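Local coordinates for protein putative O-acetylhomoserine (Thiol)-lyase (Campylobacter jejuni, PDB 4OC9) that probably uses pyridoxal 5'-phosphate to make homocysteine from O-acetylhomoserine and a sulfide donor, as a member of the trans-sulfuration enzyme family, at residues D[83-88]-D[110-115]; D[184-189]-D[287-292]; D[199-204]-D[217-222]; D[298-303]-D[404-409]; D[304-309]-D[417-422]. One frame throughout, in Å; residues are numbered along the deposited sequence. Where two conformers were deposited one is given.

Contact 1: D[83-88]-D[110-115]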
# COMPACT_ATOMS: atom_id res chain seq x y z
N SER D 83 0.81 -3.00 -17.32
CA SER D 83 0.69 -4.43 -17.48
C SER D 83 1.52 -4.92 -18.62
O SER D 83 2.02 -4.15 -19.40
CB SER D 83 -0.75 -4.81 -17.79
OG SER D 83 -1.14 -4.32 -19.05
N GLY D 84 1.68 -6.24 -18.66
CA GLY D 84 2.45 -6.92 -19.71
C GLY D 84 1.82 -6.64 -21.07
O GLY D 84 2.51 -6.42 -22.04
N MSE D 85 0.49 -6.65 -21.13
CA MSE D 85 -0.21 -6.36 -22.38
C MSE D 85 0.10 -4.97 -22.80
O MSE D 85 0.43 -4.73 -23.95
CB MSE D 85 -1.72 -6.45 -22.21
CG MSE D 85 -2.25 -7.87 -22.09
SE MSE D 85 -1.54 -9.05 -23.52
CE MSE D 85 -2.12 -8.00 -25.06
N ALA D 86 0.03 -4.02 -21.87
CA ALA D 86 0.34 -2.64 -22.19
C ALA D 86 1.75 -2.55 -22.73
O ALA D 86 2.00 -1.78 -23.65
CB ALA D 86 0.19 -1.75 -20.97
N ALA D 87 2.67 -3.32 -22.16
CA ALA D 87 4.06 -3.33 -22.63
C ALA D 87 4.13 -3.85 -24.08
O ALA D 87 4.87 -3.30 -24.90
CB ALA D 87 4.92 -4.20 -21.72
N CYS D 88 3.41 -4.94 -24.39
CA CYS D 88 3.41 -5.50 -25.75
C CYS D 88 2.80 -4.46 -26.73
O CYS D 88 3.38 -4.15 -27.75
CB CYS D 88 2.67 -6.83 -25.82
SG CYS D 88 3.43 -8.19 -24.90
N GLY D 110 -2.00 -16.14 -25.66
CA GLY D 110 -3.31 -15.92 -26.26
C GLY D 110 -3.74 -14.48 -26.31
O GLY D 110 -4.26 -14.00 -27.33
N GLY D 111 -3.56 -13.78 -25.20
CA GLY D 111 -3.92 -12.39 -25.14
C GLY D 111 -3.11 -11.59 -26.15
O GLY D 111 -3.65 -10.75 -26.88
N THR D 112 -1.81 -11.84 -26.22
CA THR D 112 -0.96 -11.10 -27.15
C THR D 112 -1.37 -11.43 -28.59
O THR D 112 -1.24 -10.61 -29.52
CB THR D 112 0.51 -11.47 -26.98
OG1 THR D 112 0.88 -11.35 -25.60
CG2 THR D 112 1.40 -10.58 -27.81
N GLN D 113 -1.85 -12.65 -28.80
CA GLN D 113 -2.25 -13.08 -30.13
C GLN D 113 -3.48 -12.31 -30.57
O GLN D 113 -3.56 -11.86 -31.71
CB GLN D 113 -2.44 -14.61 -30.14
CG GLN D 113 -2.79 -15.21 -31.47
CD GLN D 113 -2.65 -16.72 -31.43
OE1 GLN D 113 -2.20 -17.29 -30.43
NE2 GLN D 113 -3.02 -17.38 -32.52
N THR D 114 -4.43 -12.17 -29.66
CA THR D 114 -5.67 -11.41 -29.92
C THR D 114 -5.32 -9.94 -30.18
O THR D 114 -5.82 -9.33 -31.12
CB THR D 114 -6.64 -11.53 -28.76
OG1 THR D 114 -7.03 -12.91 -28.62
CG2 THR D 114 -7.85 -10.72 -29.01
N LEU D 115 -4.47 -9.38 -29.34
CA LEU D 115 -4.01 -7.99 -29.49
C LEU D 115 -3.46 -7.72 -30.86
O LEU D 115 -3.84 -6.79 -31.56
CB LEU D 115 -2.87 -7.69 -28.50
CG LEU D 115 -2.07 -6.41 -28.76
CD1 LEU D 115 -2.93 -5.17 -28.66
CD2 LEU D 115 -0.91 -6.27 -27.83
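The flat group met by M85, present here as selenomethionine, is a main-chain one: the peptide link between G111 and T112. SE sits above one face of this plane, 3.9 Å from T112 N, and CE lies over the same face, 3.6 Å from G111 O. Since G111 brings no side chain of its own, the selenium can settle close to the backbone at this turn of helix 110-115. Beyond the peptide, CE continues to L115 and touches CD2 at 3.5 Å, the two side chains sliding past each other in opposite directions. M85 gets there by folding back, with bends at both chi2 (-49°) and chi3 (-56°) that carry its end across although its CB does not point at the partner helix. The short helix segments run in the same general sense, 38° apart, with axes 10.5 Å from each other. They belong to the large cofactor-binding domain of a fold-type-I PLP enzyme, and the start of helix 84-93 forms part of the phosphate site: the N atoms of G84 and M85 give hydrogen bonds to phosphate oxygens of the pyridoxal-phosphate lysine at position 206. S83 caps that helix by accepting from A86 N at OG (3.1 Å), and the helix start would probably help to stabilise the negative phosphate. One turn after M85, C88 meets the partner with both its side-chain atoms, CB against L115 CD2 at 4.1 Å and SG beside T112 OG1. C88 and T112 both also rest on F150 of strand 146-152, while L270 of a second subunit packs on L115.

Contact 2: D[184-189]-D[287-292]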
# COMPACT_ATOMS: atom_id res chain seq x y z
N VAL D 184 8.45 -15.69 -19.37
CA VAL D 184 8.60 -16.99 -18.75
C VAL D 184 10.03 -17.40 -18.36
O VAL D 184 10.27 -17.96 -17.28
CB VAL D 184 8.02 -18.07 -19.67
CG1 VAL D 184 8.12 -19.44 -18.98
CG2 VAL D 184 6.58 -17.75 -19.99
N ALA D 185 10.97 -17.17 -19.25
CA ALA D 185 12.35 -17.56 -18.96
C ALA D 185 12.96 -16.72 -17.86
O ALA D 185 13.72 -17.21 -17.03
CB ALA D 185 13.19 -17.44 -20.22
N THR D 186 12.60 -15.43 -17.86
CA THR D 186 13.07 -14.41 -16.91
C THR D 186 14.51 -14.05 -17.32
O THR D 186 15.20 -14.80 -17.99
CB THR D 186 13.13 -14.82 -15.42
OG1 THR D 186 14.28 -15.65 -15.18
CG2 THR D 186 11.86 -15.49 -14.99
N PRO D 187 14.97 -12.87 -16.90
CA PRO D 187 16.33 -12.50 -17.28
C PRO D 187 17.39 -13.39 -16.64
O PRO D 187 18.53 -13.35 -17.09
CB PRO D 187 16.48 -11.08 -16.71
CG PRO D 187 15.09 -10.58 -16.52
CD PRO D 187 14.30 -11.80 -16.14
N PHE D 188 17.02 -14.16 -15.62
CA PHE D 188 17.98 -15.03 -14.97
C PHE D 188 18.23 -16.35 -15.63
O PHE D 188 19.20 -17.01 -15.30
CB PHE D 188 17.64 -15.24 -13.49
CG PHE D 188 17.73 -13.98 -12.70
CD1 PHE D 188 18.92 -13.63 -12.12
CD2 PHE D 188 16.62 -13.15 -12.57
CE1 PHE D 188 19.01 -12.45 -11.41
CE2 PHE D 188 16.70 -11.98 -11.85
CZ PHE D 188 17.90 -11.64 -11.27
N LEU D 189 17.37 -16.76 -16.55
CA LEU D 189 17.62 -18.02 -17.24
C LEU D 189 18.01 -17.81 -18.68
O LEU D 189 18.61 -18.66 -19.29
CB LEU D 189 16.38 -18.92 -17.17
CG LEU D 189 15.93 -19.20 -15.72
CD1 LEU D 189 14.74 -20.14 -15.71
CD2 LEU D 189 17.07 -19.80 -14.90
N GLU D 287 14.18 -8.51 -6.48
CA GLU D 287 15.27 -8.85 -5.55
C GLU D 287 15.45 -10.34 -5.29
O GLU D 287 16.55 -10.81 -5.16
CB GLU D 287 15.10 -8.17 -4.16
CG GLU D 287 15.25 -6.64 -4.09
CD GLU D 287 15.36 -6.14 -2.66
OE1 GLU D 287 15.08 -6.93 -1.73
OE2 GLU D 287 15.70 -4.94 -2.43
N THR D 288 14.35 -11.06 -5.20
CA THR D 288 14.38 -12.49 -4.92
C THR D 288 14.15 -13.43 -6.07
O THR D 288 14.11 -14.63 -5.89
CB THR D 288 13.23 -12.81 -3.92
OG1 THR D 288 11.98 -12.47 -4.51
CG2 THR D 288 13.38 -12.03 -2.57
N LEU D 289 13.94 -12.89 -7.26
CA LEU D 289 13.68 -13.73 -8.41
C LEU D 289 14.75 -14.77 -8.68
O LEU D 289 14.43 -15.90 -9.04
CB LEU D 289 13.46 -12.84 -9.65
CG LEU D 289 13.19 -13.54 -10.96
CD1 LEU D 289 12.02 -14.50 -10.88
CD2 LEU D 289 12.92 -12.51 -12.04
N ALA D 290 16.01 -14.41 -8.49
CA ALA D 290 17.08 -15.37 -8.76
C ALA D 290 16.95 -16.63 -7.93
O ALA D 290 17.13 -17.74 -8.45
CB ALA D 290 18.44 -14.74 -8.55
N VAL D 291 16.67 -16.49 -6.65
CA VAL D 291 16.53 -17.70 -5.83
C VAL D 291 15.21 -18.42 -6.15
O VAL D 291 15.18 -19.64 -6.30
CB VAL D 291 16.67 -17.43 -4.31
CG1 VAL D 291 18.05 -16.87 -4.00
CG2 VAL D 291 15.61 -16.49 -3.80
N ARG D 292 14.14 -17.67 -6.29
CA ARG D 292 12.85 -18.26 -6.61
C ARG D 292 12.77 -19.04 -7.93
O ARG D 292 12.27 -20.16 -7.94
CB ARG D 292 11.73 -17.21 -6.63
CG ARG D 292 11.49 -16.61 -5.28
CD ARG D 292 10.35 -15.59 -5.23
NE ARG D 292 10.57 -14.39 -6.01
CZ ARG D 292 10.16 -14.19 -7.26
NH1 ARG D 292 9.47 -15.11 -7.92
NH2 ARG D 292 10.42 -13.03 -7.84
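F188 packs against helix 276-309 exactly where that helix is kinked, at a point where the N atoms of A290 and V291 make no bond to the preceding turn. Two consecutive residues of the helix hold the ring from different directions. A290 places CB over one face in a CH-pi contact, 4.0 Å from the centroid of the F188 ring and displaced toward the rim above CD1 and CE1. L289 comes instead at the edge, near the ring plane, its CD2 3.8 Å from F188 CD2. With CG anti to the backbone N (chi1 179°), the L289 side chain stretches out from the helix into the bend of 184-189, so that the same CD2 also lies 4.1 Å from T186 CB and close to P187 CD. The bend has its own internal brace, an ST turn in which T186 OG1 accepts from F188 N (3.1 Å), which helps to hold the backbone from which the ring projects. Within the kinked helix R292 NE gives a nearly straight bond to T288 OG1, 2.8 Å long and in the guanidinium plane, while R292 NH1 reaches Y207 O, next to the cofactor lysine. E287, on another side of the helix, forms a salt bridge with K373 of a third subunit. Segment 184-189 lies in the loop between strand 177-181 and strand 199-203; it is backed by V72 and E73 of helix 60-73 at P187, and K6 and E7 of helix 6-9 lie against F188 and A290.

Contact 3: D[199-204]-D[217-222]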
# COMPACT_ATOMS: atom_id res chain seq x y z
N VAL D 199 14.56 -5.19 -28.58
CA VAL D 199 13.64 -4.84 -27.52
C VAL D 199 13.07 -6.05 -26.80
O VAL D 199 12.62 -7.00 -27.41
CB VAL D 199 12.45 -4.02 -28.07
CG1 VAL D 199 11.40 -3.74 -26.99
CG2 VAL D 199 12.95 -2.71 -28.65
N ILE D 200 13.09 -6.00 -25.47
CA ILE D 200 12.55 -7.06 -24.63
C ILE D 200 11.32 -6.59 -23.86
O ILE D 200 11.31 -5.48 -23.31
CB ILE D 200 13.57 -7.54 -23.60
CG1 ILE D 200 14.65 -8.38 -24.27
CG2 ILE D 200 12.89 -8.40 -22.56
CD1 ILE D 200 15.76 -8.80 -23.35
N VAL D 201 10.26 -7.39 -23.90
CA VAL D 201 9.07 -7.06 -23.13
C VAL D 201 8.87 -8.12 -22.06
O VAL D 201 9.25 -9.29 -22.23
CB VAL D 201 7.78 -6.88 -23.92
CG1 VAL D 201 7.84 -5.63 -24.75
CG2 VAL D 201 7.48 -8.12 -24.76
N HIS D 202 8.35 -7.70 -20.93
CA HIS D 202 8.08 -8.62 -19.83
C HIS D 202 6.77 -8.35 -19.17
O HIS D 202 6.32 -7.20 -19.07
CB HIS D 202 9.03 -8.45 -18.65
CG HIS D 202 10.40 -9.01 -18.84
ND1 HIS D 202 10.68 -10.34 -18.63
CD2 HIS D 202 11.59 -8.40 -19.09
CE1 HIS D 202 11.97 -10.55 -18.83
NE2 HIS D 202 12.54 -9.39 -19.13
N SER D 203 6.12 -9.43 -18.79
CA SER D 203 4.90 -9.29 -18.04
C SER D 203 5.47 -9.47 -16.66
O SER D 203 5.79 -10.58 -16.26
CB SER D 203 3.85 -10.35 -18.28
OG SER D 203 2.86 -10.17 -17.26
N LEU D 204 5.68 -8.37 -15.95
CA LEU D 204 6.23 -8.39 -14.58
C LEU D 204 5.25 -9.05 -13.59
O LEU D 204 5.61 -9.53 -12.53
CB LEU D 204 6.51 -6.98 -14.12
CG LEU D 204 7.47 -6.16 -14.99
CD1 LEU D 204 7.65 -4.78 -14.37
CD2 LEU D 204 8.81 -6.85 -15.12
N GLY D 217 4.05 -4.45 -16.26
CA GLY D 217 4.82 -4.78 -17.45
C GLY D 217 6.02 -3.87 -17.64
O GLY D 217 6.17 -2.86 -16.96
N ALA D 218 6.91 -4.27 -18.54
CA ALA D 218 8.08 -3.45 -18.82
C ALA D 218 8.58 -3.58 -20.25
O ALA D 218 8.49 -4.66 -20.85
CB ALA D 218 9.20 -3.81 -17.88
N LEU D 219 9.11 -2.48 -20.77
CA LEU D 219 9.71 -2.48 -22.11
C LEU D 219 11.15 -2.12 -21.86
O LEU D 219 11.45 -1.07 -21.27
CB LEU D 219 9.14 -1.45 -23.10
CG LEU D 219 7.66 -1.47 -23.46
CD1 LEU D 219 6.90 -0.83 -22.29
CD2 LEU D 219 7.41 -0.65 -24.72
N ILE D 220 12.05 -2.95 -22.34
CA ILE D 220 13.47 -2.74 -22.16
C ILE D 220 14.18 -2.67 -23.51
O ILE D 220 13.93 -3.49 -24.40
CB ILE D 220 14.05 -3.89 -21.36
CG1 ILE D 220 13.26 -4.06 -20.06
CG2 ILE D 220 15.52 -3.65 -21.09
CD1 ILE D 220 13.71 -5.24 -19.24
N GLU D 221 15.07 -1.69 -23.67
CA GLU D 221 15.78 -1.57 -24.94
C GLU D 221 17.26 -1.87 -24.77
O GLU D 221 17.88 -1.60 -23.72
CB GLU D 221 15.61 -0.20 -25.59
CG GLU D 221 16.43 0.96 -25.00
CD GLU D 221 16.17 2.28 -25.74
OE1 GLU D 221 17.06 2.72 -26.50
OE2 GLU D 221 15.04 2.82 -25.68
N ARG D 222 17.84 -2.46 -25.81
CA ARG D 222 19.26 -2.80 -25.76
C ARG D 222 20.13 -1.59 -25.90
O ARG D 222 19.68 -0.48 -26.24
CB ARG D 222 19.67 -3.69 -26.93
CG ARG D 222 19.56 -3.06 -28.33
CD ARG D 222 20.18 -3.97 -29.40
NE ARG D 222 20.02 -3.53 -30.81
CZ ARG D 222 20.87 -2.76 -31.48
NH1 ARG D 222 21.97 -2.24 -30.90
NH2 ARG D 222 20.61 -2.46 -32.74
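I220 and A218 lose more surface than any other residues in this pairing of strands 199-203 and 217-221, and each forms a hydrogen-bonded antiparallel pair. I220 faces I200 through two backbone bonds, its N giving to I200 O at 2.8 Å and its O taking from I200 N at 2.9 Å. The extended side chain of I220 (chi2 176°) then runs along the sheet face to the neighbouring pair, where CD1 meets the edge of the imidazole 3.8 Å from H202 CD2. H202 itself is paired with A218, again by two bonds, each 3.0 Å between N and O; its NE2 is held by E73 of helix 60-73. L204, just past the end of strand 199-203, folds over A218: CD1 of the leucine touches A218 CB at 4.0 Å while lying 3.5 Å from G217 O. I200, H202, A218 and I220 thus form one face, toward helix 60-73, and V199, V201 and L219 form the other, where helices 84-93 and 257-270 pack. Along the rows, CA-H...O contacts such as V201 CA to A218 O (3.4 Å) add to the regular bonds. Strand 217-221 running against its parallel neighbours is the hallmark of the large domain of fold-type-I PLP enzymes, and the connection between these two strands carries the cofactor lysine at 206, whose phosphate also meets S203 OG.

Contact 4: D[298-303]-D[404-409]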
# COMPACT_ATOMS: atom_id res chain seq x y z
N GLN D 298 13.50 -26.35 -10.50
CA GLN D 298 13.77 -27.66 -9.92
C GLN D 298 12.43 -28.42 -9.71
O GLN D 298 12.34 -29.60 -10.04
CB GLN D 298 14.51 -27.50 -8.58
CG GLN D 298 15.91 -26.91 -8.72
CD GLN D 298 16.52 -26.45 -7.39
OE1 GLN D 298 15.80 -26.04 -6.47
NE2 GLN D 298 17.84 -26.45 -7.32
N ASN D 299 11.43 -27.75 -9.14
CA ASN D 299 10.14 -28.39 -8.95
C ASN D 299 9.52 -28.81 -10.27
O ASN D 299 9.02 -29.92 -10.40
CB ASN D 299 9.15 -27.51 -8.22
CG ASN D 299 9.41 -27.42 -6.73
OD1 ASN D 299 10.16 -28.19 -6.17
ND2 ASN D 299 8.72 -26.50 -6.07
N ALA D 300 9.55 -27.92 -11.26
CA ALA D 300 8.96 -28.23 -12.55
C ALA D 300 9.55 -29.46 -13.17
O ALA D 300 8.83 -30.30 -13.75
CB ALA D 300 9.11 -27.05 -13.51
N GLU D 301 10.86 -29.59 -13.07
CA GLU D 301 11.56 -30.74 -13.64
C GLU D 301 11.11 -32.04 -13.00
O GLU D 301 10.85 -33.00 -13.72
CB GLU D 301 13.05 -30.55 -13.57
CG GLU D 301 13.82 -31.61 -14.34
CD GLU D 301 15.29 -31.12 -14.52
OE1 GLU D 301 16.33 -31.85 -14.62
OE2 GLU D 301 15.40 -29.86 -14.61
N LYS D 302 10.99 -32.06 -11.68
CA LYS D 302 10.54 -33.26 -10.98
C LYS D 302 9.12 -33.63 -11.33
O LYS D 302 8.81 -34.80 -11.57
CB LYS D 302 10.67 -33.10 -9.53
CG LYS D 302 12.11 -32.97 -9.11
CD LYS D 302 12.20 -32.63 -7.63
CE LYS D 302 13.64 -32.46 -7.20
NZ LYS D 302 13.67 -32.03 -5.78
N VAL D 303 8.26 -32.63 -11.44
CA VAL D 303 6.88 -32.85 -11.82
C VAL D 303 6.86 -33.35 -13.28
O VAL D 303 6.12 -34.27 -13.62
CB VAL D 303 6.02 -31.56 -11.70
CG1 VAL D 303 4.64 -31.73 -12.30
CG2 VAL D 303 5.92 -31.14 -10.25
N LEU D 404 0.25 -26.23 -16.48
CA LEU D 404 0.54 -26.08 -15.09
C LEU D 404 1.56 -25.01 -14.86
O LEU D 404 2.46 -24.83 -15.65
CB LEU D 404 1.17 -27.36 -14.50
CG LEU D 404 0.42 -28.69 -14.55
CD1 LEU D 404 1.24 -29.70 -13.81
CD2 LEU D 404 -0.96 -28.57 -13.92
N SER D 405 1.41 -24.28 -13.76
CA SER D 405 2.36 -23.26 -13.37
C SER D 405 2.90 -23.87 -12.06
O SER D 405 2.19 -23.93 -11.04
CB SER D 405 1.73 -21.91 -13.10
OG SER D 405 2.74 -21.02 -12.62
N ILE D 406 4.16 -24.29 -12.08
CA ILE D 406 4.75 -24.91 -10.93
C ILE D 406 5.23 -23.90 -9.91
O ILE D 406 6.04 -23.02 -10.21
CB ILE D 406 5.89 -25.86 -11.31
CG1 ILE D 406 5.45 -26.85 -12.39
CG2 ILE D 406 6.39 -26.61 -10.07
CD1 ILE D 406 4.28 -27.73 -12.02
N GLY D 407 4.72 -24.03 -8.69
CA GLY D 407 5.03 -23.13 -7.60
C GLY D 407 6.24 -23.47 -6.78
O GLY D 407 7.11 -24.21 -7.23
N LEU D 408 6.29 -22.93 -5.56
CA LEU D 408 7.43 -23.13 -4.66
C LEU D 408 7.15 -24.15 -3.57
O LEU D 408 7.95 -24.29 -2.68
CB LEU D 408 7.82 -21.81 -4.01
CG LEU D 408 8.19 -20.65 -4.94
CD1 LEU D 408 8.47 -19.42 -4.10
CD2 LEU D 408 9.38 -21.00 -5.80
N GLU D 409 6.00 -24.85 -3.65
CA GLU D 409 5.67 -25.85 -2.64
C GLU D 409 6.66 -27.04 -2.69
O GLU D 409 7.50 -27.14 -3.59
CB GLU D 409 4.27 -26.47 -2.81
CG GLU D 409 3.05 -25.56 -2.87
CD GLU D 409 2.76 -24.95 -4.23
OE1 GLU D 409 3.56 -25.04 -5.18
OE2 GLU D 409 1.65 -24.41 -4.38
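L404 opens the contact with its CD1 placed 4.2 Å from V303 CG1, at the end of strand 401-405. I406 follows and does most of the apolar work, each part of its branched side chain taking a different residue of helix 276-309. CG2 presses on N299 CB at 3.4 Å, CG1 covers A300 CB at 3.8 Å, and CD1 meets V303 CG1 tip to tip at 4.0 Å. With CG1 set anti to its own carbonyl carbon (chi1 -51°), the isoleucine spreads its branches along one turn of the helix. At G407 the interaction becomes polar: O accepts from N299 ND2 at 3.0 Å, in a bond of 163° at the hydrogen that lies in the amide plane of the asparagine but comes in tilted from the carbonyl plane. L408 turns away from 298-303, its O taken by K295 NZ one turn earlier on the helix. E409 adds a second, weak bond, O to N299 ND2 at 2.8 Å, so a single amide nitrogen spans two carbonyls of the chain as it leaves the strand. The E409 carboxylate goes elsewhere, to S374 and to H12 of a third subunit. Strand 401-405 lies between strands 342-346 and 375-377 in the C-terminal sheet; helix 276-309 packs over it, and helix 411-422 follows at once, touching N299 and V303 through S411 and L418.

Contact 5: D[304-309]-D[417-422]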
# COMPACT_ATOMS: atom_id res chain seq x y z
N ALA D 304 7.68 -32.77 -14.13
CA ALA D 304 7.73 -33.19 -15.52
C ALA D 304 8.14 -34.66 -15.65
O ALA D 304 7.51 -35.43 -16.38
CB ALA D 304 8.68 -32.31 -16.31
N ASN D 305 9.19 -35.04 -14.94
CA ASN D 305 9.67 -36.43 -14.97
C ASN D 305 8.59 -37.41 -14.48
O ASN D 305 8.45 -38.51 -15.00
CB ASN D 305 10.96 -36.59 -14.15
CG ASN D 305 12.14 -35.88 -14.77
OD1 ASN D 305 12.14 -35.61 -15.98
ND2 ASN D 305 13.15 -35.60 -13.98
N PHE D 306 7.87 -37.00 -13.43
CA PHE D 306 6.79 -37.81 -12.86
C PHE D 306 5.68 -37.98 -13.87
O PHE D 306 5.21 -39.09 -14.08
CB PHE D 306 6.25 -37.17 -11.59
CG PHE D 306 4.88 -37.67 -11.20
CD1 PHE D 306 4.71 -38.87 -10.55
CD2 PHE D 306 3.79 -36.93 -11.50
CE1 PHE D 306 3.45 -39.31 -10.21
CE2 PHE D 306 2.52 -37.36 -11.16
CZ PHE D 306 2.35 -38.57 -10.54
N LEU D 307 5.23 -36.89 -14.46
CA LEU D 307 4.18 -36.97 -15.44
C LEU D 307 4.62 -37.83 -16.64
O LEU D 307 3.84 -38.62 -17.18
CB LEU D 307 3.80 -35.57 -15.95
CG LEU D 307 3.13 -34.61 -14.96
CD1 LEU D 307 3.01 -33.21 -15.49
CD2 LEU D 307 1.76 -35.15 -14.55
N ASN D 308 5.86 -37.64 -17.06
CA ASN D 308 6.39 -38.33 -18.21
C ASN D 308 6.43 -39.85 -18.08
O ASN D 308 6.50 -40.54 -19.08
CB ASN D 308 7.81 -37.86 -18.46
CG ASN D 308 8.37 -38.38 -19.78
OD1 ASN D 308 7.79 -38.17 -20.85
ND2 ASN D 308 9.55 -38.96 -19.71
N SER D 309 6.43 -40.35 -16.85
CA SER D 309 6.47 -41.79 -16.61
C SER D 309 5.16 -42.38 -16.18
O SER D 309 5.05 -43.59 -16.03
CB SER D 309 7.45 -42.08 -15.47
OG SER D 309 8.74 -41.61 -15.77
N ASP D 417 -0.36 -34.51 -5.07
CA ASP D 417 -1.64 -33.86 -5.40
C ASP D 417 -1.99 -34.21 -6.86
O ASP D 417 -3.13 -34.52 -7.17
CB ASP D 417 -1.53 -32.34 -5.20
CG ASP D 417 -2.84 -31.62 -5.45
OD1 ASP D 417 -3.91 -32.10 -5.01
OD2 ASP D 417 -2.81 -30.53 -6.07
N LEU D 418 -1.02 -34.12 -7.76
CA LEU D 418 -1.27 -34.45 -9.18
C LEU D 418 -1.56 -35.91 -9.36
O LEU D 418 -2.39 -36.29 -10.16
CB LEU D 418 -0.10 -34.13 -10.05
CG LEU D 418 0.21 -32.70 -10.32
CD1 LEU D 418 1.51 -32.61 -11.06
CD2 LEU D 418 -0.92 -32.10 -11.15
N LYS D 419 -0.89 -36.72 -8.57
CA LYS D 419 -1.10 -38.13 -8.67
C LYS D 419 -2.55 -38.49 -8.38
O LYS D 419 -3.18 -39.22 -9.15
CB LYS D 419 -0.19 -38.89 -7.69
CG LYS D 419 -0.22 -40.40 -7.85
CD LYS D 419 0.70 -41.08 -6.85
CE LYS D 419 0.97 -42.53 -7.18
NZ LYS D 419 -0.20 -43.42 -7.22
N GLN D 420 -3.06 -38.03 -7.25
CA GLN D 420 -4.44 -38.38 -6.89
C GLN D 420 -5.44 -37.82 -7.89
O GLN D 420 -6.44 -38.46 -8.18
CB GLN D 420 -4.75 -38.05 -5.40
CG GLN D 420 -4.73 -36.57 -4.99
CD GLN D 420 -5.95 -35.78 -5.46
OE1 GLN D 420 -7.06 -36.31 -5.49
NE2 GLN D 420 -5.76 -34.50 -5.73
N ALA D 421 -5.15 -36.65 -8.45
CA ALA D 421 -6.08 -36.05 -9.42
C ALA D 421 -6.09 -36.84 -10.72
O ALA D 421 -7.15 -37.17 -11.26
CB ALA D 421 -5.71 -34.62 -9.66
N ILE D 422 -4.91 -37.18 -11.18
CA ILE D 422 -4.77 -37.97 -12.40
C ILE D 422 -5.36 -39.37 -12.33
O ILE D 422 -5.97 -39.84 -13.27
CB ILE D 422 -3.28 -38.14 -12.68
CG1 ILE D 422 -2.66 -36.81 -13.10
CG2 ILE D 422 -3.03 -39.20 -13.72
CD1 ILE D 422 -1.14 -36.88 -13.15
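F306 brings CZ of its ring against the root of K419, 3.8 Å from CB, the two side chains crossing at about a right angle. The ring is aimed there by its first torsion, CG anti to the backbone N at 161°. Its CE2 comes between L418 CB, at 4.3 Å, and I422 CD1, at 4.2 Å, residues one turn apart on helix 411-422. The lysine follows the ring only at its root; the chain then leads away, and NZ pairs with E423. Helices 276-309 and 411-422 lie side by side here, the axes of the two short segments 11.4 Å apart and 25° from parallel, as two helices covering one side of the C-terminal sheet of the small domain in a fold-type-I enzyme. Closer to that sheet, L307 sends CD2 to I422 CD1 at 3.7 Å and to L418 CD1 at 4.3 Å, while also packing on L343 and F345 of strand 342-346. I422 touches I356 of helix 350-359, and D417 turns its carboxylate to the backbone N atoms of Q361, L362 and F363.

Contacts 1 and 3 share the cofactor site: S203 comes close to the start of helix 84-93, with G84 CA 4.0 Å from S203 CB, and both bind the phosphate of the modified lysine at 206. Contact 2 adjoins this region where P187 CD lies 3.8 Å from H202 CE1. From there helix 276-309 runs outward through contacts 2, 4 and 5; R292 O meets L408 CD2 at 3.7 Å, and V303 CG1 meets L418 CD1 at 3.5 Å, so each passes directly into the next. The centres of contacts 3 and 5 are about 34 Å apart, which leaves contact 5 far from the phosphate. Contacts 2 and 4 also touch the third subunit, and contact 1 the second.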